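Local coordinates for vestitone reductase (Medicago sativa, PDB 2P4H), which catalyses the stereospecific NADPH-dependent reduction of (3R)-vestitone, the penultimate step in the biosynthesis of the plant defence compound medicarpin, at residues R99-D102 and G103-I107; D148-S152 and V153-G157; G192-C196 and P197-D201; H223-V227 and D228-R232. All blocks are in the same frame, centred on the assembly; numbering follows the deposited sequence.

Contact 1 of 4, residues R99-D102 and G103-I107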
loop_
_atom_site.group_PDB
_atom_site.type_symbol
_atom_site.label_atom_id
_atom_site.label_comp_id
_atom_site.label_asym_id
_atom_site.label_seq_id
_atom_site.Cartn_x
_atom_site.Cartn_y
_atom_site.Cartn_z
ATOM N N ARG A 99 5.850 -18.707 -6.650
ATOM C CA ARG A 99 4.944 -17.726 -7.240
ATOM C C ARG A 99 5.104 -16.368 -6.564
ATOM O O ARG A 99 5.034 -15.326 -7.219
ATOM C CB ARG A 99 3.491 -18.193 -7.114
ATOM C CG ARG A 99 2.476 -17.201 -7.666
ATOM C CD ARG A 99 1.050 -17.707 -7.515
ATOM N NE ARG A 99 0.804 -18.911 -8.306
ATOM C CZ ARG A 99 0.835 -18.956 -9.635
ATOM N NH1 ARG A 99 1.103 -17.862 -10.335
ATOM N NH2 ARG A 99 0.598 -20.098 -10.265
ATOM N N THR A 100 5.318 -16.388 -5.253
ATOM C CA THR A 100 5.488 -15.161 -4.485
ATOM C C THR A 100 6.759 -14.426 -4.887
ATOM O O THR A 100 6.716 -13.252 -5.254
ATOM C CB THR A 100 5.544 -15.458 -2.975
ATOM O OG1 THR A 100 4.289 -16.004 -2.552
ATOM C CG2 THR A 100 5.831 -14.184 -2.188
ATOM N N VAL A 101 7.890 -15.124 -4.829
ATOM C CA VAL A 101 9.170 -14.523 -5.180
ATOM C C VAL A 101 9.216 -14.103 -6.646
ATOM O O VAL A 101 9.699 -13.020 -6.973
ATOM C CB VAL A 101 10.334 -15.496 -4.889
ATOM C CG1 VAL A 101 11.652 -14.892 -5.350
ATOM C CG2 VAL A 101 10.389 -15.796 -3.399
ATOM N N ASP A 102 8.706 -14.958 -7.526
ATOM C CA ASP A 102 8.692 -14.664 -8.954
ATOM C C ASP A 102 7.848 -13.431 -9.279
ATOM O O ASP A 102 8.228 -12.621 -10.126
ATOM C CB ASP A 102 8.166 -15.876 -9.730
ATOM C CG ASP A 102 9.127 -17.053 -9.696
ATOM O OD1 ASP A 102 9.932 -17.136 -8.745
ATOM O OD2 ASP A 102 9.072 -17.903 -10.612
ATOM N N GLY A 103 6.711 -13.289 -8.604
ATOM C CA GLY A 103 5.838 -12.152 -8.845
ATOM C C GLY A 103 6.427 -10.845 -8.349
ATOM O O GLY A 103 6.217 -9.783 -8.939
ATOM N N ALA A 104 7.166 -10.920 -7.250
ATOM C CA ALA A 104 7.793 -9.734 -6.692
ATOM C C ALA A 104 8.988 -9.323 -7.544
ATOM O O ALA A 104 9.224 -8.133 -7.759
ATOM C CB ALA A 104 8.252 -10.009 -5.266
ATOM N N LEU A 105 9.721 -10.315 -8.048
ATOM C CA LEU A 105 10.924 -10.060 -8.834
ATOM C C LEU A 105 10.800 -9.907 -10.344
ATOM O O LEU A 105 11.708 -9.368 -10.969
ATOM C CB LEU A 105 11.962 -11.152 -8.558
ATOM C CG LEU A 105 12.447 -11.317 -7.118
ATOM C CD1 LEU A 105 13.483 -12.429 -7.066
ATOM C CD2 LEU A 105 13.040 -10.015 -6.610
ATOM N N GLY A 106 9.699 -10.373 -10.925
ATOM C CA GLY A 106 9.531 -10.292 -12.369
ATOM C C GLY A 106 9.918 -8.976 -13.019
ATOM O O GLY A 106 10.847 -8.905 -13.834
ATOM N N ILE A 107 9.208 -7.916 -12.661
ATOM C CA ILE A 107 9.489 -6.617 -13.244
ATOM C C ILE A 107 10.818 -6.035 -12.749
ATOM O O ILE A 107 11.439 -5.220 -13.432
ATOM C CB ILE A 107 8.308 -5.644 -12.996
ATOM C CG1 ILE A 107 8.541 -4.338 -13.758
ATOM C CG2 ILE A 107 8.104 -5.424 -11.498
ATOM C CD1 ILE A 107 7.333 -3.425 -13.784
#

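Contact 2 of 4, residues D148-S152 and V153-G157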
loop_
_atom_site.group_PDB
_atom_site.type_symbol
_atom_site.label_atom_id
_atom_site.label_comp_id
_atom_site.label_asym_id
_atom_site.label_seq_id
_atom_site.Cartn_x
_atom_site.Cartn_y
_atom_site.Cartn_z
ATOM N N ASP A 148 8.952 -18.625 9.927
ATOM C CA ASP A 148 8.842 -19.941 10.545
ATOM C C ASP A 148 7.738 -19.942 11.593
ATOM O O ASP A 148 6.968 -20.899 11.697
ATOM C CB ASP A 148 10.171 -20.351 11.182
ATOM C CG ASP A 148 11.294 -20.444 10.169
ATOM O OD1 ASP A 148 11.063 -21.001 9.075
ATOM O OD2 ASP A 148 12.410 -19.967 10.467
ATOM N N LEU A 149 7.652 -18.860 12.360
ATOM C CA LEU A 149 6.630 -18.742 13.392
ATOM C C LEU A 149 5.249 -18.647 12.752
ATOM O O LEU A 149 4.281 -19.232 13.237
ATOM C CB LEU A 149 6.884 -17.502 14.250
ATOM C CG LEU A 149 6.007 -17.360 15.493
ATOM C CD1 LEU A 149 6.281 -18.518 16.445
ATOM C CD2 LEU A 149 6.297 -16.032 16.176
ATOM N N LEU A 150 5.160 -17.902 11.657
ATOM C CA LEU A 150 3.892 -17.746 10.959
ATOM C C LEU A 150 3.370 -19.085 10.456
ATOM O O LEU A 150 2.187 -19.388 10.594
ATOM C CB LEU A 150 4.052 -16.779 9.779
ATOM C CG LEU A 150 4.097 -15.285 10.106
ATOM C CD1 LEU A 150 4.616 -14.512 8.905
ATOM C CD2 LEU A 150 2.701 -14.811 10.494
ATOM N N ARG A 151 4.263 -19.886 9.881
ATOM C CA ARG A 151 3.890 -21.188 9.337
ATOM C C ARG A 151 3.520 -22.240 10.376
ATOM O O ARG A 151 2.737 -23.146 10.088
ATOM C CB ARG A 151 5.019 -21.723 8.454
ATOM C CG ARG A 151 5.148 -20.991 7.132
ATOM C CD ARG A 151 6.412 -21.394 6.390
ATOM N NE ARG A 151 6.428 -20.852 5.034
ATOM C CZ ARG A 151 7.517 -20.744 4.282
ATOM N NH1 ARG A 151 8.693 -21.137 4.751
ATOM N NH2 ARG A 151 7.427 -20.247 3.057
ATOM N N SER A 152 4.076 -22.122 11.576
ATOM C CA SER A 152 3.786 -23.089 12.631
ATOM C C SER A 152 2.610 -22.682 13.512
ATOM O O SER A 152 1.717 -23.489 13.773
ATOM C CB SER A 152 5.027 -23.311 13.498
ATOM O OG SER A 152 5.468 -22.101 14.090
ATOM N N VAL A 153 2.609 -21.431 13.963
ATOM C CA VAL A 153 1.545 -20.923 14.825
ATOM C C VAL A 153 0.275 -20.585 14.041
ATOM O O VAL A 153 -0.839 -20.711 14.554
ATOM C CB VAL A 153 2.035 -19.688 15.609
ATOM C CG1 VAL A 153 0.901 -19.099 16.434
ATOM C CG2 VAL A 153 3.194 -20.089 16.520
ATOM N N LYS A 154 0.454 -20.154 12.798
ATOM C CA LYS A 154 -0.653 -19.830 11.904
ATOM C C LYS A 154 -1.711 -18.850 12.410
ATOM O O LYS A 154 -2.904 -19.160 12.433
ATOM C CB LYS A 154 -1.332 -21.125 11.446
ATOM C CG LYS A 154 -0.413 -22.018 10.623
ATOM C CD LYS A 154 -1.112 -23.274 10.124
ATOM C CE LYS A 154 -1.478 -24.207 11.263
ATOM N NZ LYS A 154 -1.996 -25.502 10.748
ATOM N N PRO A 155 -1.287 -17.644 12.813
ATOM C CA PRO A 155 -2.241 -16.645 13.301
ATOM C C PRO A 155 -3.096 -16.176 12.128
ATOM O O PRO A 155 -2.750 -16.412 10.968
ATOM C CB PRO A 155 -1.336 -15.542 13.833
ATOM C CG PRO A 155 -0.151 -15.624 12.909
ATOM C CD PRO A 155 0.086 -17.116 12.847
ATOM N N PHE A 156 -4.210 -15.516 12.421
ATOM C CA PHE A 156 -5.085 -15.034 11.363
ATOM C C PHE A 156 -4.316 -14.198 10.339
ATOM O O PHE A 156 -3.614 -13.254 10.698
ATOM C CB PHE A 156 -6.222 -14.198 11.954
ATOM C CG PHE A 156 -7.298 -13.863 10.964
ATOM C CD1 PHE A 156 -8.090 -14.868 10.417
ATOM C CD2 PHE A 156 -7.506 -12.550 10.557
ATOM C CE1 PHE A 156 -9.073 -14.572 9.477
ATOM C CE2 PHE A 156 -8.488 -12.242 9.615
ATOM C CZ PHE A 156 -9.272 -13.256 9.075
ATOM N N GLY A 157 -4.455 -14.565 9.068
ATOM C CA GLY A 157 -3.786 -13.847 7.994
ATOM C C GLY A 157 -2.336 -14.234 7.771
ATOM O O GLY A 157 -1.606 -13.523 7.075
#

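Contact 3 of 4, residues G192-C196 and P197-D201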
loop_
_atom_site.group_PDB
_atom_site.type_symbol
_atom_site.label_atom_id
_atom_site.label_comp_id
_atom_site.label_asym_id
_atom_site.label_seq_id
_atom_site.Cartn_x
_atom_site.Cartn_y
_atom_site.Cartn_z
ATOM N N GLY A 192 -8.655 6.431 2.323
ATOM C CA GLY A 192 -8.913 7.717 1.692
ATOM C C GLY A 192 -9.959 7.565 0.609
ATOM O O GLY A 192 -10.782 6.652 0.665
ATOM N N ARG A 193 -9.960 8.474 -0.362
ATOM C CA ARG A 193 -10.901 8.352 -1.468
ATOM C C ARG A 193 -10.328 7.261 -2.365
ATOM O O ARG A 193 -9.170 6.871 -2.216
ATOM C CB ARG A 193 -10.997 9.651 -2.272
ATOM C CG ARG A 193 -11.601 10.835 -1.542
ATOM C CD ARG A 193 -11.827 11.983 -2.521
ATOM N NE ARG A 193 -12.725 11.585 -3.602
ATOM C CZ ARG A 193 -14.053 11.587 -3.518
ATOM N NH1 ARG A 193 -14.657 11.977 -2.404
ATOM N NH2 ARG A 193 -14.778 11.173 -4.548
ATOM N N PHE A 194 -11.137 6.764 -3.291
ATOM C CA PHE A 194 -10.687 5.734 -4.217
ATOM C C PHE A 194 -11.448 5.837 -5.530
ATOM O O PHE A 194 -12.567 6.352 -5.566
ATOM C CB PHE A 194 -10.863 4.339 -3.595
ATOM C CG PHE A 194 -12.261 4.047 -3.107
ATOM C CD1 PHE A 194 -13.191 3.418 -3.935
ATOM C CD2 PHE A 194 -12.638 4.381 -1.809
ATOM C CE1 PHE A 194 -14.474 3.124 -3.470
ATOM C CE2 PHE A 194 -13.916 4.093 -1.335
ATOM C CZ PHE A 194 -14.839 3.462 -2.165
ATOM N N VAL A 195 -10.831 5.366 -6.608
ATOM C CA VAL A 195 -11.476 5.405 -7.917
ATOM C C VAL A 195 -11.746 4.010 -8.469
ATOM O O VAL A 195 -12.402 3.867 -9.503
ATOM C CB VAL A 195 -10.636 6.198 -8.955
ATOM C CG1 VAL A 195 -10.540 7.660 -8.541
ATOM C CG2 VAL A 195 -9.248 5.585 -9.099
ATOM N N CYS A 196 -11.248 2.983 -7.784
ATOM C CA CYS A 196 -11.458 1.606 -8.223
ATOM C C CYS A 196 -12.928 1.196 -8.081
ATOM O O CYS A 196 -13.665 1.756 -7.268
ATOM C CB CYS A 196 -10.544 0.650 -7.446
ATOM S SG CYS A 196 -10.591 0.840 -5.659
ATOM N N PRO A 197 -13.369 0.205 -8.875
ATOM C CA PRO A 197 -14.747 -0.296 -8.876
ATOM C C PRO A 197 -15.308 -0.991 -7.635
ATOM O O PRO A 197 -16.523 -1.126 -7.508
ATOM C CB PRO A 197 -14.778 -1.198 -10.111
ATOM C CG PRO A 197 -13.393 -1.737 -10.157
ATOM C CD PRO A 197 -12.558 -0.504 -9.882
ATOM N N LYS A 198 -14.447 -1.429 -6.724
ATOM C CA LYS A 198 -14.919 -2.098 -5.516
ATOM C C LYS A 198 -14.406 -1.411 -4.258
ATOM O O LYS A 198 -13.370 -0.747 -4.286
ATOM C CB LYS A 198 -14.468 -3.562 -5.502
ATOM C CG LYS A 198 -15.046 -4.411 -6.622
ATOM C CD LYS A 198 -14.570 -5.850 -6.511
ATOM C CE LYS A 198 -15.165 -6.712 -7.611
ATOM N NZ LYS A 198 -14.706 -8.126 -7.510
ATOM N N LEU A 199 -15.135 -1.574 -3.158
ATOM C CA LEU A 199 -14.734 -0.986 -1.881
ATOM C C LEU A 199 -13.452 -1.662 -1.398
ATOM O O LEU A 199 -13.433 -2.873 -1.176
ATOM C CB LEU A 199 -15.839 -1.196 -0.841
ATOM C CG LEU A 199 -15.537 -0.710 0.582
ATOM C CD1 LEU A 199 -15.381 0.804 0.586
ATOM C CD2 LEU A 199 -16.658 -1.132 1.515
ATOM N N PRO A 200 -12.357 -0.894 -1.236
ATOM C CA PRO A 200 -11.113 -1.516 -0.771
ATOM C C PRO A 200 -11.276 -2.145 0.610
ATOM O O PRO A 200 -11.891 -1.563 1.503
ATOM C CB PRO A 200 -10.120 -0.352 -0.756
ATOM C CG PRO A 200 -10.646 0.563 -1.825
ATOM C CD PRO A 200 -12.142 0.520 -1.588
ATOM N N ASP A 201 -10.708 -3.333 0.779
ATOM C CA ASP A 201 -10.781 -4.055 2.037
ATOM C C ASP A 201 -10.253 -3.224 3.208
ATOM O O ASP A 201 -10.838 -3.227 4.288
ATOM C CB ASP A 201 -9.982 -5.358 1.922
ATOM C CG ASP A 201 -10.022 -6.179 3.189
ATOM O OD1 ASP A 201 -11.116 -6.655 3.553
ATOM O OD2 ASP A 201 -8.957 -6.348 3.820
#

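Contact 4 of 4, residues H223-V227 and D228-R232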
loop_
_atom_site.group_PDB
_atom_site.type_symbol
_atom_site.label_atom_id
_atom_site.label_comp_id
_atom_site.label_asym_id
_atom_site.label_seq_id
_atom_site.Cartn_x
_atom_site.Cartn_y
_atom_site.Cartn_z
ATOM N N HIS A 223 -2.746 0.817 12.588
ATOM C CA HIS A 223 -1.691 1.672 12.051
ATOM C C HIS A 223 -2.322 2.081 10.709
ATOM O O HIS A 223 -2.903 1.246 10.002
ATOM C CB HIS A 223 -0.316 0.971 11.894
ATOM C CG HIS A 223 -0.357 -0.489 11.552
ATOM N ND1 HIS A 223 0.462 -1.402 12.182
ATOM C CD2 HIS A 223 -0.999 -1.174 10.574
ATOM C CE1 HIS A 223 0.332 -2.584 11.606
ATOM N NE2 HIS A 223 -0.549 -2.473 10.627
ATOM N N MET A 224 -2.250 3.370 10.378
ATOM C CA MET A 224 -2.908 3.883 9.175
ATOM C C MET A 224 -2.141 4.971 8.430
ATOM O O MET A 224 -1.216 5.579 8.972
ATOM C CB MET A 224 -4.283 4.452 9.567
ATOM C CG MET A 224 -5.099 3.575 10.521
ATOM S SD MET A 224 -6.680 4.315 11.000
ATOM C CE MET A 224 -7.626 3.996 9.519
ATOM N N VAL A 225 -2.554 5.214 7.185
ATOM C CA VAL A 225 -1.965 6.251 6.339
ATOM C C VAL A 225 -2.995 6.675 5.292
ATOM O O VAL A 225 -3.838 5.877 4.889
ATOM C CB VAL A 225 -0.676 5.751 5.614
ATOM C CG1 VAL A 225 -1.018 4.658 4.607
ATOM C CG2 VAL A 225 0.024 6.917 4.926
ATOM N N HIS A 226 -2.936 7.937 4.877
ATOM C CA HIS A 226 -3.847 8.453 3.858
ATOM C C HIS A 226 -3.297 7.997 2.505
ATOM O O HIS A 226 -2.104 8.146 2.232
ATOM C CB HIS A 226 -3.891 9.985 3.918
ATOM C CG HIS A 226 -4.981 10.594 3.091
ATOM N ND1 HIS A 226 -5.047 10.453 1.721
ATOM C CD2 HIS A 226 -6.049 11.350 3.444
ATOM C CE1 HIS A 226 -6.108 11.096 1.266
ATOM N NE2 HIS A 226 -6.733 11.648 2.291
ATOM N N VAL A 227 -4.162 7.443 1.661
ATOM C CA VAL A 227 -3.730 6.956 0.358
ATOM C C VAL A 227 -2.999 8.003 -0.484
ATOM O O VAL A 227 -2.055 7.671 -1.200
ATOM C CB VAL A 227 -4.926 6.378 -0.451
ATOM C CG1 VAL A 227 -5.882 7.484 -0.861
ATOM C CG2 VAL A 227 -4.414 5.624 -1.674
ATOM N N ASP A 228 -3.413 9.266 -0.406
ATOM C CA ASP A 228 -2.728 10.272 -1.209
ATOM C C ASP A 228 -1.337 10.579 -0.659
ATOM O O ASP A 228 -0.453 11.009 -1.406
ATOM C CB ASP A 228 -3.556 11.553 -1.335
ATOM C CG ASP A 228 -3.091 12.420 -2.491
ATOM O OD1 ASP A 228 -2.969 11.885 -3.612
ATOM O OD2 ASP A 228 -2.844 13.628 -2.286
ATOM N N ASP A 229 -1.128 10.380 0.640
ATOM C CA ASP A 229 0.212 10.591 1.169
ATOM C C ASP A 229 1.097 9.445 0.672
ATOM O O ASP A 229 2.298 9.626 0.484
ATOM C CB ASP A 229 0.222 10.661 2.700
ATOM C CG ASP A 229 0.045 12.084 3.216
ATOM O OD1 ASP A 229 0.561 13.017 2.563
ATOM O OD2 ASP A 229 -0.587 12.271 4.276
ATOM N N VAL A 230 0.510 8.269 0.444
ATOM C CA VAL A 230 1.301 7.156 -0.074
ATOM C C VAL A 230 1.738 7.501 -1.499
ATOM O O VAL A 230 2.883 7.254 -1.879
ATOM C CB VAL A 230 0.506 5.831 -0.093
ATOM C CG1 VAL A 230 1.350 4.734 -0.737
ATOM C CG2 VAL A 230 0.137 5.425 1.324
ATOM N N ALA A 231 0.830 8.076 -2.286
ATOM C CA ALA A 231 1.163 8.460 -3.655
ATOM C C ALA A 231 2.234 9.550 -3.607
ATOM O O ALA A 231 3.198 9.520 -4.370
ATOM C CB ALA A 231 -0.082 8.967 -4.385
ATOM N N ARG A 232 2.066 10.510 -2.700
ATOM C CA ARG A 232 3.041 11.587 -2.561
ATOM C C ARG A 232 4.412 11.038 -2.160
ATOM O O ARG A 232 5.436 11.519 -2.639
ATOM C CB ARG A 232 2.561 12.613 -1.528
ATOM C CG ARG A 232 1.376 13.451 -2.000
ATOM C CD ARG A 232 0.914 14.475 -0.958
ATOM N NE ARG A 232 1.950 15.459 -0.651
ATOM C CZ ARG A 232 2.754 15.404 0.406
ATOM N NH1 ARG A 232 2.644 14.416 1.282
ATOM N NH2 ARG A 232 3.692 16.327 0.575
HETATM O O HOH W 1 -1.321 10.161 5.915
#

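Contact 1 of 4, residues R99-D102 and G103-I107
Val101 and Leu105, one helical turn apart, run alongside each other in the same direction, so their apolar contact follows the helix. Val101 CG1 is the branch that touches, meeting Leu105 CD1 at 3.5 Å; a chi1 of 176° puts CG1 opposite the backbone nitrogen, which carries it toward the next turn. Leucine suits its place because its branched end also reaches out to Phe174 of helix 158-177.

Backbone bonds make the second group. Gly103 N, Ala104 N, Leu105 N and Gly106 N each donate to the oxygen four residues back, from Leu105 N to Val101 O at 2.9 Å and from Gly106 N to Asp102 O at 2.8 Å. Two glycines and an alanine add almost no bulk to this buried run, and Ala104 rests on Ala167.

Polar side chains look back along the same helix: Thr100 OG1, in a buried spot, bonds to Val96 O, and Asp102 OD2 forms a salt bridge with Lys98. Ile107 turns to strands 3-7 and 77-80. Helix 95-111 is the connection of a beta-alpha-beta crossover between the parallel strands 77-80 and 119-125 of the Rossmann-type fold.

Contact 2 of 4, residues D148-S152 and V153-G157
The puckered Pro155 ring crosses Leu150 at about a right angle, Pro155 CG touching Leu150 CD2 at 3.8 Å, and Phe131 packs on both residues. Backbone bonds complete the last turn: Val153 N donates to Leu149 O, and Lys154 N to Leu150 O at 2.9 Å, this final one reaching its oxygen from well above the carbonyl plane as the chain leaves the helix.

On the outer side, Leu149 and Val153 run alongside each other, with Leu149 CD1 and Val153 CG2 packed tightly at 3.5 Å. Ser152 has OG between its backbone N and carbonyl carbon (chi1 59°), which turns the hydroxyl back over the preceding turn; Ser152 OG lies within 3.1 Å of Asp148 O and 3.2 Å of Leu149 O. Lys154 lays CG against Arg151 O at 3.4 Å, while its long chain suits an exposed position.

The chemistry implies how the turn is made: the helix ends at the positive-phi Lys154 (53°), and Pro155, next in line, lacks the N-H that would give the Schellman 6→1 bond to Leu150 O, so that apolar contact of Pro155 with Leu150 accompanies the turn instead.

Contact 3 of 4, residues G192-C196 and P197-D201
Phe194 and Pro200 form the tight heart of this loop. Pro200 CD sits over the centre of one ring face, 3.7 Å from the Phe194 centroid and 4° off the ring normal, a CH-pi contact that suits a proline because its CD carbon, next to nitrogen, carries slightly polarised hydrogens. Phe194 CG lies between its backbone N and carbonyl carbon (chi1 54°), the crowded position, which directs the ring across the loop. Leu199 CD1 approaches Phe194 CZ obliquely at 3.9 Å, and the short side chain of Cys196 places its SG beside the proline, 3.8 Å from Pro200 CG. At the ring edge, in plane, lie Gly192 O and Cys196 O.

The bend at Pro197-Lys198 is the solvent side. No clear hydrogen bond joins 192-196 to 197-201; both residues are exposed, and the CB of Lys198 points away from 192-196, while the rigid proline ring shapes the turn.

Phe12 of helix 12-23, predicted to help bind NADP(+), packs against Phe194, Cys196 and Pro200. On another flank, helix 305-319 offers Cys315 and Lys319 to Phe194 and Cys316 to Leu199. The loop runs from strand 189-191 to helix 201-206, with Pro200 as the N-cap residue and Ile203 touching Phe194.

Contact 4 of 4, residues H223-V227 and D228-R232
A chi1 of -169° swings the His226 ring past its own carbonyl carbon, beside the first helical turn, where ND1 accepts from Asp228 N. This strand-to-helix junction has a histidine N-cap. In the 2.9 Å bond from Asp228 N to His226 ND1 the donor lies at the ring edge, almost in plane (3° out), and histidine suits the site because it bonds at both nitrogens, NE2 pairing with Asp311, consistent with the proton residing there. Tyr303 stacks on the ring.

His226 O also receives the helix's early N-H groups, from Val230 N at 3.2 Å in the carbonyl plane and weakly from Asp229 N. Val225 and Val230 cross near a right angle, Val225 CG1 touching Val230 CG2 at 3.6 Å; beta-branched Val225 suits the strand, and the small apolar Val230 fills the corner against it, touching Leu13 too.

Aspartates at a helix N terminus are probably favoured by its dipole. Asp228 bonds to Tyr303 and Trp16; Asp229 OD1 forms a weakly hydrogen-bonded salt bridge to Arg232 NH1 at 2.8 Å, and Lys302 N and Tyr303 N also bond to its carboxylate. A water joins strand to helix, accepting from His226 N at 2.9 Å and donating to Asp229 OD2 at 2.8 Å.

In the fold
From the N terminus the four contacts follow in series; each is local, and none nests within or crosses another. Contact 1 lies inside helix 95-111, linking adjacent strands of the central parallel sheet. Contact 2 ends helix 147-153 and turns the chain toward helix 158-177, the helix on which contact 1 also packs; even so, their nearest atoms are about 8 Å apart. Contact 3 folds the loop leaving strand 189-191 onto helices 12-23 and 305-319, and contact 4 carries strand 219-226, parallel neighbour of 189-191, into helix 227-239. The last two touch, Arg193 O lying 3.6 Å from Val227 CG1, and both reach Phe12 of the predicted NADP(+) site.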